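Local coordinates for protein ribonucleoside-diphosphate reductase subunit beta (Clostridium botulinum, PDB 6ZJK) that forms the small, di-iron subunit of ribonucleotide reductase, the enzyme that makes deoxyribonucleotides, and probably supplies the oxidising equivalent that starts catalysis in the large subunit, at residues Phe193-Glu204 and Leu242-Leu252; Phe62-Phe70 and Leu129-Glu137. One frame throughout, in Å; residues are numbered along the deposited sequence.

Interaction 1. Residues Phe193-Glu204 and Leu242-Leu252; sequences FLRAIMANYILE and LVLFQNIIKEL. With FE (Fe (III) ion), chain G.
Phe245 enters helix 193-204 as a knob, its side chain lodged among Ile197, Asn200, Tyr201 and Glu204. The nearest approach to the ring is that of Asn200, whose CB lies 3.6 Å from Phe245 CE2; its amide plane is only 20° from that of the ring, so the two flat groups lie almost parallel. Ile197 meets the same ring at its edge through CG2, and this methyl also packs against Ile249, with Ile197 CG2 3.6 Å from Ile249 CG1. With CG anti to the backbone N (chi1 -177°), Tyr201 runs past Phe245 toward Gln246 and sends its hydroxyl to the Gln246 amide: Gln246 NE2 donates to Tyr201 OH at 3.1 Å, 17° out of the amide plane. Leu242 CD1 packs 4.0 Å from Tyr201 CE1, and at the far end of the contact Leu194 CD2 lies 3.8 Å from Leu252 CD1.

The polar ends buried here are tied to a second shell. Gln110 of helix 90-118 hydrogen-bonds Asn200 OD1, and the carbonyl of Arg310 is a further partner of the Tyr201 hydroxyl. Beyond the Phe245 knob, Glu204 OE2 binds one iron at 2.1 Å, and Glu137, Glu238, His241 and a water complete its coordination.

The two helices run nearly antiparallel, their axes 9.7 Å apart at closest approach. An antiparallel helix pair contributing ligands to a carboxylate-bridged di-iron site is characteristic of the ferritin-like helical bundle of class I ribonucleotide reductase R2 proteins.

Interaction 2. Residues Phe62-Phe70 and Leu129-Glu137; sequences FYRTMLNNF and LLNIQTFQE. With FE (Fe (III) ion), chain G; FE (Fe (III) ion), chain H.
Two waters, rather than a direct hydrogen bond, link Gln136 to Met66 O and Asn69. Gln136 NE2 donates to both: one, at 2.9 Å, itself donates to the backbone O of Met66, and the other also accepts from Asn69 ND2. The chain of Gln136 is extended beyond CG, which carries its amide across the gap between the helices, and OE1 accepts a hydrogen bond from the iron ligand His241.

Below this polar patch the contact is apolar. Met66 is the knob, set among Leu129, Ile132, Gln133 and Gln136; its chain bends at the last torsion (chi3 100°), bringing CE to 4.1 Å from Ile132 CG2 and 3.9 Å from Gln136 OE1. Leu129 CD2 packs against the backbone of Tyr63, 3.6 Å from Tyr63 N, while Ile132 CD1 comes within 3.8 Å of Tyr63 CD2. Farther along, the rings of Phe70 and Phe135 meet edge to edge, Phe70 CE1 lying 3.7 Å from Phe135 CZ. The helix axes are close to parallel, 16° apart.

This contact lies at the dimer interface: Phe70 and Phe135 each stack on their own counterparts in the second subunit, and Tyr63 OH is hydrogen-bonded to Gln142 OE1 of that subunit. One residue beyond Gln136, Glu137 bridges the two irons, OE1 to one and OE2 to the other, each at 2.2 Å. The Gln136-His241 bond implies a second-shell connection: the two waters, one of them held by Met66 O, probably orient the Gln136 amide, whose oxygen, bonded to His241 NE2, probably contributes to positioning that ligand along with its iron bond through ND1.

How the interactions relate
Along the chain, helix 58-68 comes first, and interaction 2 closes a loop of 58 intervening residues, largely helical, when residues 129-137 return beside it. Interaction 1 opens later, on helix 190-220, and is closed by helix 225-255 after a shorter, mostly helical excursion of 37 residues. The two loops thus follow in series, neither nested nor crossed, yet their centres lie only about 16 Å apart. They join in space where Phe245 packs on Gln133, Val243 on Phe62, and Glu204 and Glu137 share one iron. Together they tie the dimer-facing helices 58-68 and 124-151 to the helix pair 190-220 and 225-255 around the di-iron centre.

Interaction 1. Residues Phe193-Glu204 and Leu242-Leu252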
loop_
_atom_site.group_PDB
_atom_site.type_symbol
_atom_site.label_atom_id
_atom_site.label_comp_id
_atom_site.label_asym_id
_atom_site.label_seq_id
_atom_site.Cartn_x
_atom_site.Cartn_y
_atom_site.Cartn_z
ATOM N N PHE A 193 -5.752 -19.900 5.835
ATOM C CA PHE A 193 -5.123 -18.636 6.153
ATOM C C PHE A 193 -3.694 -18.839 6.602
ATOM O O PHE A 193 -2.823 -18.159 6.131
ATOM C CB PHE A 193 -5.967 -17.889 7.183
ATOM C CG PHE A 193 -5.380 -16.603 7.650
ATOM C CD1 PHE A 193 -5.464 -15.477 6.892
ATOM C CD2 PHE A 193 -4.783 -16.522 8.867
ATOM C CE1 PHE A 193 -4.927 -14.291 7.326
ATOM C CE2 PHE A 193 -4.234 -15.350 9.310
ATOM C CZ PHE A 193 -4.314 -14.229 8.540
ATOM N N LEU A 194 -3.456 -19.798 7.485
ATOM C CA LEU A 194 -2.121 -20.078 7.984
ATOM C C LEU A 194 -1.199 -20.688 6.941
ATOM O O LEU A 194 -0.030 -20.434 6.940
ATOM C CB LEU A 194 -2.171 -20.956 9.210
ATOM C CG LEU A 194 -2.825 -20.385 10.456
ATOM C CD1 LEU A 194 -2.943 -21.441 11.524
ATOM C CD2 LEU A 194 -2.083 -19.184 10.982
ATOM N N ARG A 195 -1.746 -21.493 6.045
ATOM C CA ARG A 195 -0.954 -22.072 4.977
ATOM C C ARG A 195 -0.532 -20.940 4.026
ATOM O O ARG A 195 0.567 -20.906 3.563
ATOM C CB ARG A 195 -1.706 -23.183 4.263
ATOM C CG ARG A 195 -1.919 -24.434 5.082
ATOM C CD ARG A 195 -2.365 -25.617 4.243
ATOM N NE ARG A 195 -3.806 -25.795 4.282
ATOM C CZ ARG A 195 -4.435 -26.596 5.130
ATOM N NH1 ARG A 195 -3.758 -27.298 6.010
ATOM N NH2 ARG A 195 -5.745 -26.689 5.112
ATOM N N ALA A 196 -1.375 -19.954 3.850
ATOM C CA ALA A 196 -1.011 -18.845 3.016
ATOM C C ALA A 196 0.070 -17.988 3.640
ATOM O O ALA A 196 0.851 -17.409 2.957
ATOM C CB ALA A 196 -2.194 -18.015 2.694
ATOM N N ILE A 197 0.106 -17.927 4.954
ATOM C CA ILE A 197 1.090 -17.140 5.615
ATOM C C ILE A 197 2.422 -17.798 5.448
ATOM O O ILE A 197 3.376 -17.181 5.204
ATOM C CB ILE A 197 0.777 -16.975 7.113
ATOM C CG1 ILE A 197 -0.525 -16.226 7.329
ATOM C CG2 ILE A 197 1.911 -16.301 7.822
ATOM C CD1 ILE A 197 -0.486 -14.779 7.058
ATOM N N MET A 198 2.448 -19.098 5.550
ATOM C CA MET A 198 3.667 -19.848 5.402
ATOM C C MET A 198 4.143 -19.777 3.950
ATOM O O MET A 198 5.279 -19.676 3.704
ATOM C CB MET A 198 3.465 -21.270 5.956
ATOM C CG MET A 198 4.651 -22.184 6.037
ATOM S SD MET A 198 6.071 -21.723 6.928
ATOM C CE MET A 198 7.264 -22.796 6.255
ATOM N N ALA A 199 3.223 -19.763 3.010
ATOM C CA ALA A 199 3.556 -19.627 1.598
ATOM C C ALA A 199 4.305 -18.341 1.328
ATOM O O ALA A 199 5.305 -18.337 0.681
ATOM C CB ALA A 199 2.324 -19.675 0.789
ATOM N N ASN A 200 3.803 -17.243 1.856
ATOM C CA ASN A 200 4.462 -15.991 1.755
ATOM C C ASN A 200 5.858 -16.043 2.249
ATOM O O ASN A 200 6.714 -15.536 1.641
ATOM C CB ASN A 200 3.771 -15.026 2.669
ATOM C CG ASN A 200 2.986 -14.013 1.957
ATOM O OD1 ASN A 200 3.523 -13.102 1.428
ATOM N ND2 ASN A 200 1.699 -14.171 1.957
ATOM N N TYR A 201 6.062 -16.610 3.431
ATOM C CA TYR A 201 7.370 -16.718 4.054
ATOM C C TYR A 201 8.328 -17.478 3.152
ATOM O O TYR A 201 9.408 -17.078 2.938
ATOM C CB TYR A 201 7.247 -17.326 5.470
ATOM C CG TYR A 201 8.506 -17.434 6.265
ATOM C CD1 TYR A 201 9.273 -16.364 6.492
ATOM C CD2 TYR A 201 8.909 -18.632 6.802
ATOM C CE1 TYR A 201 10.429 -16.469 7.177
ATOM C CE2 TYR A 201 10.057 -18.736 7.512
ATOM C CZ TYR A 201 10.803 -17.647 7.703
ATOM O OH TYR A 201 11.932 -17.669 8.354
ATOM N N ILE A 202 7.871 -18.562 2.585
ATOM C CA ILE A 202 8.680 -19.338 1.669
ATOM C C ILE A 202 9.056 -18.528 0.435
ATOM O O ILE A 202 10.182 -18.433 0.113
ATOM C CB ILE A 202 7.971 -20.613 1.268
ATOM C CG1 ILE A 202 7.975 -21.580 2.425
ATOM C CG2 ILE A 202 8.640 -21.227 0.074
ATOM C CD1 ILE A 202 6.944 -22.640 2.329
ATOM N N LEU A 203 8.076 -17.877 -0.152
ATOM C CA LEU A 203 8.257 -17.061 -1.339
ATOM C C LEU A 203 9.342 -16.056 -1.194
ATOM O O LEU A 203 10.201 -16.006 -1.964
ATOM C CB LEU A 203 6.961 -16.419 -1.748
ATOM C CG LEU A 203 6.953 -15.433 -2.915
ATOM C CD1 LEU A 203 5.578 -15.283 -3.467
ATOM C CD2 LEU A 203 7.550 -14.107 -2.629
ATOM N N GLU A 204 9.332 -15.326 -0.122
ATOM C CA GLU A 204 10.302 -14.311 0.149
ATOM C C GLU A 204 11.637 -14.766 0.635
ATOM O O GLU A 204 12.612 -14.191 0.316
ATOM C CB GLU A 204 9.702 -13.411 1.189
ATOM C CG GLU A 204 8.345 -12.927 0.734
ATOM C CD GLU A 204 7.932 -11.591 1.265
ATOM O OE1 GLU A 204 7.767 -11.524 2.456
ATOM O OE2 GLU A 204 7.753 -10.653 0.481
ATOM N N LEU A 242 10.835 -10.521 5.530
ATOM C CA LEU A 242 11.096 -11.775 6.164
ATOM C C LEU A 242 10.868 -11.653 7.656
ATOM O O LEU A 242 10.138 -12.355 8.191
ATOM C CB LEU A 242 12.537 -12.098 5.935
ATOM C CG LEU A 242 12.949 -13.443 5.492
ATOM C CD1 LEU A 242 11.998 -13.968 4.480
ATOM C CD2 LEU A 242 14.347 -13.352 4.950
ATOM N N VAL A 243 11.516 -10.719 8.292
ATOM C CA VAL A 243 11.344 -10.528 9.692
ATOM C C VAL A 243 9.930 -10.182 10.070
ATOM O O VAL A 243 9.481 -10.564 11.081
ATOM C CB VAL A 243 12.258 -9.503 10.246
ATOM C CG1 VAL A 243 12.075 -9.468 11.723
ATOM C CG2 VAL A 243 13.672 -9.866 9.941
ATOM N N LEU A 244 9.229 -9.460 9.230
ATOM C CA LEU A 244 7.818 -9.170 9.491
ATOM C C LEU A 244 7.007 -10.457 9.580
ATOM O O LEU A 244 6.300 -10.692 10.569
ATOM C CB LEU A 244 7.250 -8.235 8.415
ATOM C CG LEU A 244 5.755 -7.864 8.422
ATOM C CD1 LEU A 244 5.357 -7.256 9.757
ATOM C CD2 LEU A 244 5.435 -6.891 7.314
ATOM N N PHE A 245 7.137 -11.317 8.583
ATOM C CA PHE A 245 6.421 -12.581 8.587
ATOM C C PHE A 245 6.897 -13.531 9.710
ATOM O O PHE A 245 6.146 -14.222 10.252
ATOM C CB PHE A 245 6.347 -13.235 7.207
ATOM C CG PHE A 245 5.186 -12.749 6.381
ATOM C CD1 PHE A 245 5.202 -11.542 5.826
ATOM C CD2 PHE A 245 4.068 -13.490 6.231
ATOM C CE1 PHE A 245 4.149 -11.084 5.124
ATOM C CE2 PHE A 245 3.003 -13.028 5.524
ATOM C CZ PHE A 245 3.051 -11.828 4.971
ATOM N N GLN A 246 8.154 -13.509 10.045
ATOM C CA GLN A 246 8.637 -14.287 11.192
ATOM C C GLN A 246 7.879 -13.910 12.471
ATOM O O GLN A 246 7.439 -14.779 13.237
ATOM C CB GLN A 246 10.149 -14.069 11.358
ATOM C CG GLN A 246 11.015 -14.846 10.335
ATOM C CD GLN A 246 12.509 -14.472 10.353
ATOM O OE1 GLN A 246 12.948 -13.643 11.163
ATOM N NE2 GLN A 246 13.303 -15.115 9.461
ATOM N N ASN A 247 7.718 -12.609 12.710
ATOM C CA ASN A 247 7.021 -12.138 13.903
ATOM C C ASN A 247 5.519 -12.369 13.831
ATOM O O ASN A 247 4.894 -12.720 14.840
ATOM C CB ASN A 247 7.323 -10.668 14.116
ATOM C CG ASN A 247 8.616 -10.477 14.832
ATOM O OD1 ASN A 247 8.632 -10.451 16.052
ATOM N ND2 ASN A 247 9.698 -10.323 14.103
ATOM N N ILE A 248 4.915 -12.194 12.657
ATOM C CA ILE A 248 3.489 -12.477 12.535
ATOM C C ILE A 248 3.213 -13.936 12.879
ATOM O O ILE A 248 2.274 -14.243 13.624
ATOM C CB ILE A 248 2.970 -12.112 11.126
ATOM C CG1 ILE A 248 2.955 -10.589 10.907
ATOM C CG2 ILE A 248 1.563 -12.630 10.937
ATOM C CD1 ILE A 248 2.470 -10.165 9.462
ATOM N N ILE A 249 4.033 -14.845 12.409
ATOM C CA ILE A 249 3.834 -16.244 12.693
ATOM C C ILE A 249 4.035 -16.564 14.183
ATOM O O ILE A 249 3.291 -17.314 14.757
ATOM C CB ILE A 249 4.765 -17.120 11.864
ATOM C CG1 ILE A 249 4.281 -17.213 10.433
ATOM C CG2 ILE A 249 4.798 -18.517 12.412
ATOM C CD1 ILE A 249 5.366 -17.597 9.471
ATOM N N LYS A 250 5.023 -15.942 14.791
ATOM C CA LYS A 250 5.316 -16.172 16.201
ATOM C C LYS A 250 4.138 -15.754 17.087
ATOM O O LYS A 250 3.817 -16.438 18.070
ATOM C CB LYS A 250 6.579 -15.391 16.589
ATOM C CG LYS A 250 6.935 -15.429 18.082
ATOM C CD LYS A 250 8.305 -14.784 18.359
ATOM C CE LYS A 250 8.569 -14.620 19.887
ATOM N NZ LYS A 250 9.191 -13.294 20.380
ATOM N N GLU A 251 3.524 -14.610 16.775
ATOM C CA GLU A 251 2.389 -14.155 17.575
ATOM C C GLU A 251 1.151 -15.006 17.314
ATOM O O GLU A 251 0.412 -15.331 18.248
ATOM C CB GLU A 251 2.087 -12.678 17.309
ATOM C CG GLU A 251 3.242 -11.680 17.512
ATOM C CD GLU A 251 3.776 -11.606 18.946
ATOM O OE1 GLU A 251 3.214 -12.264 19.851
ATOM O OE2 GLU A 251 4.773 -10.880 19.166
ATOM N N LEU A 252 0.930 -15.422 16.062
ATOM C CA LEU A 252 -0.219 -16.275 15.763
ATOM C C LEU A 252 -0.146 -17.598 16.511
ATOM O O LEU A 252 -1.179 -18.127 16.941
ATOM C CB LEU A 252 -0.322 -16.541 14.263
ATOM C CG LEU A 252 -0.853 -15.393 13.395
ATOM C CD1 LEU A 252 -0.694 -15.727 11.906
ATOM C CD2 LEU A 252 -2.307 -15.088 13.729
HETATM FE FE FE G . 8.820 -9.123 -0.569
HETATM O O HOH W 1 10.437 -7.910 -1.330
#

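Interaction 2. Residues Phe62-Phe70 and Leu129-Glu137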
loop_
_atom_site.group_PDB
_atom_site.type_symbol
_atom_site.label_atom_id
_atom_site.label_comp_id
_atom_site.label_asym_id
_atom_site.label_seq_id
_atom_site.Cartn_x
_atom_site.Cartn_y
_atom_site.Cartn_z
ATOM N N PHE A 62 10.018 -1.465 13.051
ATOM C CA PHE A 62 9.870 -1.938 11.707
ATOM C C PHE A 62 9.341 -0.808 10.812
ATOM O O PHE A 62 9.766 -0.687 9.713
ATOM C CB PHE A 62 8.982 -3.167 11.588
ATOM C CG PHE A 62 9.586 -4.435 12.132
ATOM C CD1 PHE A 62 10.710 -4.427 12.880
ATOM C CD2 PHE A 62 8.986 -5.605 11.916
ATOM C CE1 PHE A 62 11.229 -5.596 13.370
ATOM C CE2 PHE A 62 9.473 -6.759 12.390
ATOM C CZ PHE A 62 10.592 -6.764 13.131
ATOM N N TYR A 63 8.437 0.026 11.318
ATOM C CA TYR A 63 7.903 1.143 10.586
ATOM C C TYR A 63 9.031 2.043 10.251
ATOM O O TYR A 63 9.213 2.398 9.147
ATOM C CB TYR A 63 6.860 1.877 11.411
ATOM C CG TYR A 63 6.269 3.083 10.776
ATOM C CD1 TYR A 63 6.828 4.289 10.920
ATOM C CD2 TYR A 63 5.140 2.996 10.062
ATOM C CE1 TYR A 63 6.273 5.390 10.358
ATOM C CE2 TYR A 63 4.588 4.079 9.486
ATOM C CZ TYR A 63 5.174 5.266 9.638
ATOM O OH TYR A 63 4.650 6.309 9.098
ATOM N N ARG A 64 9.841 2.369 11.208
ATOM C CA ARG A 64 10.918 3.281 10.989
ATOM C C ARG A 64 11.917 2.821 9.964
ATOM O O ARG A 64 12.273 3.542 9.093
ATOM C CB ARG A 64 11.563 3.578 12.315
ATOM C CG ARG A 64 12.686 4.554 12.334
ATOM C CD ARG A 64 13.160 4.755 13.755
ATOM N NE ARG A 64 12.491 5.872 14.391
ATOM C CZ ARG A 64 11.604 5.784 15.372
ATOM N NH1 ARG A 64 11.268 4.633 15.890
ATOM N NH2 ARG A 64 11.061 6.882 15.863
ATOM N N THR A 65 12.336 1.585 10.091
ATOM C CA THR A 65 13.295 0.966 9.226
ATOM C C THR A 65 12.822 0.927 7.781
ATOM O O THR A 65 13.528 1.250 6.903
ATOM C CB THR A 65 13.544 -0.464 9.713
ATOM O OG1 THR A 65 14.242 -0.411 10.928
ATOM C CG2 THR A 65 14.346 -1.189 8.758
ATOM N N MET A 66 11.596 0.524 7.598
ATOM C CA MET A 66 11.016 0.405 6.300
ATOM C C MET A 66 10.985 1.728 5.581
ATOM O O MET A 66 11.353 1.810 4.465
ATOM C CB MET A 66 9.662 -0.223 6.374
ATOM C CG MET A 66 9.707 -1.678 6.657
ATOM S SD MET A 66 8.174 -2.444 6.874
ATOM C CE MET A 66 7.858 -3.216 5.340
ATOM N N LEU A 67 10.573 2.773 6.250
ATOM C CA LEU A 67 10.585 4.056 5.654
ATOM C C LEU A 67 11.951 4.561 5.313
ATOM O O LEU A 67 12.093 5.199 4.323
ATOM C CB LEU A 67 9.892 5.055 6.542
ATOM C CG LEU A 67 8.492 5.459 6.202
ATOM C CD1 LEU A 67 7.563 4.326 6.051
ATOM C CD2 LEU A 67 7.956 6.408 7.229
ATOM N N ASN A 68 12.941 4.318 6.143
ATOM C CA ASN A 68 14.291 4.744 5.846
ATOM C C ASN A 68 14.960 3.972 4.693
ATOM O O ASN A 68 15.980 4.313 4.247
ATOM C CB ASN A 68 15.206 4.724 7.056
ATOM C CG ASN A 68 14.840 5.750 8.102
ATOM O OD1 ASN A 68 15.082 6.892 8.002
ATOM N ND2 ASN A 68 14.184 5.304 9.083
ATOM N N ASN A 69 14.340 2.912 4.264
ATOM C CA ASN A 69 14.853 2.129 3.142
ATOM C C ASN A 69 14.307 2.584 1.782
ATOM O O ASN A 69 14.533 1.888 0.784
ATOM C CB ASN A 69 14.519 0.645 3.325
ATOM C CG ASN A 69 15.419 -0.049 4.337
ATOM O OD1 ASN A 69 16.517 0.419 4.665
ATOM N ND2 ASN A 69 14.948 -1.181 4.836
ATOM N N PHE A 70 13.558 3.694 1.728
ATOM C CA PHE A 70 12.886 4.119 0.489
ATOM C C PHE A 70 13.889 4.415 -0.632
ATOM O O PHE A 70 14.921 5.057 -0.421
ATOM C CB PHE A 70 12.003 5.349 0.776
ATOM C CG PHE A 70 11.330 5.953 -0.454
ATOM C CD1 PHE A 70 10.175 5.404 -0.971
ATOM C CD2 PHE A 70 11.829 7.103 -1.049
ATOM C CE1 PHE A 70 9.549 5.973 -2.093
ATOM C CE2 PHE A 70 11.203 7.681 -2.160
ATOM C CZ PHE A 70 10.068 7.110 -2.684
ATOM N N LEU A 129 2.018 -2.089 8.539
ATOM C CA LEU A 129 3.244 -2.623 7.985
ATOM C C LEU A 129 3.012 -3.424 6.729
ATOM O O LEU A 129 3.764 -3.373 5.851
ATOM C CB LEU A 129 4.047 -3.400 9.012
ATOM C CG LEU A 129 4.533 -2.781 10.319
ATOM C CD1 LEU A 129 5.015 -3.793 11.315
ATOM C CD2 LEU A 129 5.537 -1.705 10.169
ATOM N N LEU A 130 1.951 -4.179 6.679
ATOM C CA LEU A 130 1.671 -4.927 5.457
ATOM C C LEU A 130 1.338 -4.001 4.292
ATOM O O LEU A 130 1.652 -4.331 3.136
ATOM C CB LEU A 130 0.531 -5.926 5.682
ATOM C CG LEU A 130 0.803 -7.110 6.625
ATOM C CD1 LEU A 130 -0.508 -7.769 6.995
ATOM C CD2 LEU A 130 1.719 -8.133 5.970
ATOM N N ASN A 131 0.692 -2.860 4.566
ATOM C CA ASN A 131 0.421 -1.875 3.516
ATOM C C ASN A 131 1.717 -1.253 3.005
ATOM O O ASN A 131 1.860 -0.998 1.807
ATOM C CB ASN A 131 -0.491 -0.758 4.041
ATOM C CG ASN A 131 -1.932 -1.185 4.208
ATOM O OD1 ASN A 131 -2.390 -2.143 3.594
ATOM N ND2 ASN A 131 -2.675 -0.435 5.014
ATOM N N ILE A 132 2.671 -1.033 3.871
ATOM C CA ILE A 132 3.924 -0.523 3.422
ATOM C C ILE A 132 4.612 -1.603 2.570
ATOM O O ILE A 132 5.247 -1.321 1.617
ATOM C CB ILE A 132 4.821 -0.165 4.572
ATOM C CG1 ILE A 132 4.191 0.909 5.447
ATOM C CG2 ILE A 132 6.138 0.331 4.097
ATOM C CD1 ILE A 132 5.001 1.275 6.661
ATOM N N GLN A 133 4.448 -2.853 2.957
ATOM C CA GLN A 133 5.034 -3.937 2.235
ATOM C C GLN A 133 4.453 -3.946 0.851
ATOM O O GLN A 133 5.173 -4.025 -0.059
ATOM C CB GLN A 133 4.803 -5.278 2.908
ATOM C CG GLN A 133 5.492 -6.449 2.272
ATOM C CD GLN A 133 5.254 -7.782 2.943
ATOM O OE1 GLN A 133 4.738 -7.896 4.032
ATOM N NE2 GLN A 133 5.655 -8.815 2.262
ATOM N N THR A 134 3.143 -3.877 0.733
ATOM C CA THR A 134 2.488 -3.904 -0.575
ATOM C C THR A 134 3.023 -2.812 -1.498
ATOM O O THR A 134 3.264 -3.052 -2.694
ATOM C CB THR A 134 0.980 -3.749 -0.407
ATOM O OG1 THR A 134 0.476 -4.834 0.370
ATOM C CG2 THR A 134 0.287 -3.741 -1.747
ATOM N N PHE A 135 3.201 -1.609 -0.956
ATOM C CA PHE A 135 3.778 -0.494 -1.697
ATOM C C PHE A 135 5.181 -0.829 -2.201
ATOM O O PHE A 135 5.514 -0.544 -3.357
ATOM C CB PHE A 135 3.772 0.728 -0.775
ATOM C CG PHE A 135 4.763 1.785 -1.123
ATOM C CD1 PHE A 135 4.479 2.731 -2.104
ATOM C CD2 PHE A 135 5.958 1.882 -0.431
ATOM C CE1 PHE A 135 5.380 3.742 -2.399
ATOM C CE2 PHE A 135 6.874 2.884 -0.725
ATOM C CZ PHE A 135 6.584 3.817 -1.711
ATOM N N GLN A 136 6.003 -1.469 -1.362
ATOM C CA GLN A 136 7.365 -1.854 -1.751
ATOM C C GLN A 136 7.368 -2.912 -2.841
ATOM O O GLN A 136 8.265 -2.909 -3.693
ATOM C CB GLN A 136 8.168 -2.377 -0.540
ATOM C CG GLN A 136 8.510 -1.283 0.471
ATOM C CD GLN A 136 9.321 -1.729 1.661
ATOM O OE1 GLN A 136 9.547 -2.932 1.882
ATOM N NE2 GLN A 136 9.787 -0.749 2.443
ATOM N N GLU A 137 6.403 -3.792 -2.850
ATOM C CA GLU A 137 6.287 -4.795 -3.855
ATOM C C GLU A 137 5.923 -4.143 -5.217
ATOM O O GLU A 137 6.405 -4.563 -6.221
ATOM C CB GLU A 137 5.288 -5.868 -3.491
ATOM C CG GLU A 137 5.484 -6.677 -2.217
ATOM C CD GLU A 137 6.827 -7.348 -1.980
ATOM O OE1 GLU A 137 7.812 -6.969 -2.509
ATOM O OE2 GLU A 137 6.903 -8.265 -1.184
HETATM FE FE FE G . 8.820 -9.123 -0.569
HETATM FE FE FE H . 9.496 -7.924 -3.552
HETATM O O HOH W 2 9.714 2.052 1.793
HETATM O O HOH W 3 12.327 -2.072 3.720
HETATM O O HOH W 1 10.437 -7.910 -1.330
#